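Local coordinates for protein glycosyltransferase (PDB 3WAD) that is a glycosyltransferase of the GT-B clan, built from two Rossmann-like domains and related to the erythromycin biosynthesis protein CIII family, at residues 91-96 against 160-164. Numbering follows the deposited sequence.
Sequences YIHDVF and MRDHF
Phe-96 and Phe-164 form a T-shaped (edge-to-face) pair: the CD2-CE2 edge of Phe-96 is turned to the Phe-164 face, with CD2 over its centre. The planes stand 77° apart and the centroids are 5.3 Å from each other, so C-H groups of one ring meet the pi cloud of the other. Phe-164 holds its ring anti to its own backbone N (chi1 -171°), which also carries CE1 to 3.7 Å from the backbone N of His-93. Outside the pair, Trp-89 stacks on Phe-164 and Trp-157 meets Phe-96.

Apolar packing accounts for much of the remaining contact. Ile-92, branched at CB, serves two neighbours at once: CG2 lies 3.5 Å from Phe-164 CB, while CD1, at the end of the extended CG1 arm, reaches CB of His-163 at 3.8 Å. Met-160 is a knob in a hole formed by Tyr-91, Ile-92, Val-95 and Phe-96. Its thioether chain bends at chi2 and chi3, bringing CE to 3.9 Å from both Val-95 CG2 and Tyr-91 CE2; an unbranched, flexible chain can turn twice and put its methyl between those two residues.

The two helices, 89-106 and 156-168, belong to the N-terminal half of a GT-B fold, in which parallel sheets are flanked by helices. Their local axes approach to 10.1 Å at a crossing angle of -129°.

Polar ends are directed to partners beyond the interface. Arg-161 lays its aliphatic CD against Phe-96, with NH1 3.7 Å from Phe-96 CE2, which lies at the edge of the guanidinium; NH2 makes salt bridges to Glu-197 and Asp-178, which probably offset the charge of this buried side chain. Tyr-91 OH bonds to Thr-78 O, and His-163 ND1 to Arg-166.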
loop_
_atom_site.group_PDB
_atom_site.type_symbol
_atom_site.label_atom_id
_atom_site.label_comp_id
_atom_site.label_asym_id
_atom_site.label_seq_id
_atom_site.Cartn_x
_atom_site.Cartn_y
_atom_site.Cartn_z
ATOM N N TYR B 91 -38.345 7.953 -17.418
ATOM C CA TYR B 91 -36.920 8.154 -17.701
ATOM C C TYR B 91 -36.005 7.395 -16.744
ATOM O O TYR B 91 -35.090 6.722 -17.181
ATOM C CB TYR B 91 -36.572 9.634 -17.610
ATOM C CG TYR B 91 -35.079 9.931 -17.894
ATOM C CD1 TYR B 91 -34.568 9.917 -19.193
ATOM C CD2 TYR B 91 -34.211 10.194 -16.857
ATOM C CE1 TYR B 91 -33.211 10.204 -19.454
ATOM C CE2 TYR B 91 -32.855 10.497 -17.082
ATOM C CZ TYR B 91 -32.363 10.496 -18.385
ATOM O OH TYR B 91 -31.037 10.764 -18.594
ATOM N N ILE B 92 -36.230 7.537 -15.434
ATOM C CA ILE B 92 -35.376 6.875 -14.430
ATOM C C ILE B 92 -35.519 5.323 -14.495
ATOM O O ILE B 92 -34.518 4.550 -14.477
ATOM C CB ILE B 92 -35.686 7.460 -13.065
ATOM C CG1 ILE B 92 -35.256 8.910 -13.090
ATOM C CG2 ILE B 92 -34.941 6.677 -11.935
ATOM C CD1 ILE B 92 -35.564 9.627 -11.805
ATOM N N HIS B 93 -36.755 4.875 -14.680
ATOM C CA HIS B 93 -37.039 3.503 -15.032
ATOM C C HIS B 93 -36.156 2.982 -16.173
ATOM O O HIS B 93 -35.543 1.884 -16.077
ATOM C CB HIS B 93 -38.510 3.372 -15.414
ATOM C CG HIS B 93 -38.864 2.014 -15.904
ATOM N ND1 HIS B 93 -38.540 1.588 -17.170
ATOM C CD2 HIS B 93 -39.486 0.972 -15.298
ATOM C CE1 HIS B 93 -38.948 0.341 -17.332
ATOM N NE2 HIS B 93 -39.529 -0.056 -16.213
ATOM N N ASP B 94 -36.113 3.738 -17.265
ATOM C CA ASP B 94 -35.342 3.284 -18.415
ATOM C C ASP B 94 -33.838 3.419 -18.184
ATOM O O ASP B 94 -33.108 2.618 -18.701
ATOM C CB ASP B 94 -35.742 3.950 -19.726
ATOM C CG ASP B 94 -37.225 3.719 -20.099
ATOM O OD1 ASP B 94 -37.880 2.753 -19.600
ATOM O OD2 ASP B 94 -37.729 4.536 -20.935
ATOM N N VAL B 95 -33.402 4.431 -17.440
ATOM C CA VAL B 95 -32.016 4.495 -17.065
ATOM C C VAL B 95 -31.674 3.162 -16.298
ATOM O O VAL B 95 -30.684 2.508 -16.608
ATOM C CB VAL B 95 -31.665 5.758 -16.235
ATOM C CG1 VAL B 95 -30.321 5.638 -15.721
ATOM C CG2 VAL B 95 -31.672 7.052 -17.155
ATOM N N PHE B 96 -32.540 2.787 -15.351
ATOM C CA PHE B 96 -32.326 1.604 -14.553
ATOM C C PHE B 96 -32.304 0.322 -15.360
ATOM O O PHE B 96 -31.444 -0.551 -15.124
ATOM C CB PHE B 96 -33.301 1.500 -13.378
ATOM C CG PHE B 96 -33.040 2.476 -12.297
ATOM C CD1 PHE B 96 -31.810 3.054 -12.161
ATOM C CD2 PHE B 96 -34.044 2.805 -11.378
ATOM C CE1 PHE B 96 -31.552 3.951 -11.162
ATOM C CE2 PHE B 96 -33.770 3.699 -10.338
ATOM C CZ PHE B 96 -32.565 4.289 -10.251
ATOM N N MET B 160 -30.799 9.442 -8.296
ATOM C CA MET B 160 -31.870 8.982 -9.140
ATOM C C MET B 160 -32.734 7.952 -8.369
ATOM O O MET B 160 -33.939 7.825 -8.619
ATOM C CB MET B 160 -31.306 8.278 -10.409
ATOM C CG MET B 160 -30.369 9.160 -11.254
ATOM S SD MET B 160 -31.357 10.102 -12.418
ATOM C CE MET B 160 -31.107 9.078 -13.854
ATOM N N ARG B 161 -32.094 7.121 -7.542
ATOM C CA ARG B 161 -32.870 6.049 -6.898
ATOM C C ARG B 161 -33.910 6.634 -5.897
ATOM O O ARG B 161 -35.029 6.125 -5.770
ATOM C CB ARG B 161 -31.962 5.067 -6.159
ATOM C CG ARG B 161 -32.787 3.990 -5.458
ATOM C CD ARG B 161 -33.448 3.145 -6.500
ATOM N NE ARG B 161 -33.935 1.869 -5.964
ATOM C CZ ARG B 161 -34.711 1.013 -6.619
ATOM N NH1 ARG B 161 -35.015 1.224 -7.907
ATOM N NH2 ARG B 161 -35.114 -0.136 -6.018
ATOM N N ASP B 162 -33.499 7.671 -5.201
ATOM C CA ASP B 162 -34.413 8.365 -4.270
ATOM C C ASP B 162 -35.616 8.926 -4.999
ATOM O O ASP B 162 -36.763 8.675 -4.553
ATOM C CB ASP B 162 -33.695 9.430 -3.501
ATOM C CG ASP B 162 -32.818 8.855 -2.449
ATOM O OD1 ASP B 162 -32.926 7.619 -2.107
ATOM O OD2 ASP B 162 -31.969 9.625 -1.987
ATOM N N HIS B 163 -35.367 9.622 -6.110
ATOM C CA HIS B 163 -36.434 10.168 -6.937
ATOM C C HIS B 163 -37.332 9.029 -7.364
ATOM O O HIS B 163 -38.550 9.144 -7.221
ATOM C CB HIS B 163 -35.934 10.819 -8.232
ATOM C CG HIS B 163 -35.406 12.208 -8.086
ATOM N ND1 HIS B 163 -36.215 13.305 -7.870
ATOM C CD2 HIS B 163 -34.147 12.698 -8.213
ATOM C CE1 HIS B 163 -35.473 14.394 -7.790
ATOM N NE2 HIS B 163 -34.215 14.056 -8.009
ATOM N N PHE B 164 -36.742 7.971 -7.930
ATOM C CA PHE B 164 -37.506 6.833 -8.393
ATOM C C PHE B 164 -38.372 6.203 -7.317
ATOM O O PHE B 164 -39.530 5.788 -7.593
ATOM C CB PHE B 164 -36.607 5.736 -8.963
ATOM C CG PHE B 164 -37.349 4.637 -9.632
ATOM C CD1 PHE B 164 -37.902 4.835 -10.884
ATOM C CD2 PHE B 164 -37.471 3.401 -9.043
ATOM C CE1 PHE B 164 -38.533 3.817 -11.579
ATOM C CE2 PHE B 164 -38.138 2.351 -9.707
ATOM C CZ PHE B 164 -38.668 2.561 -10.969
#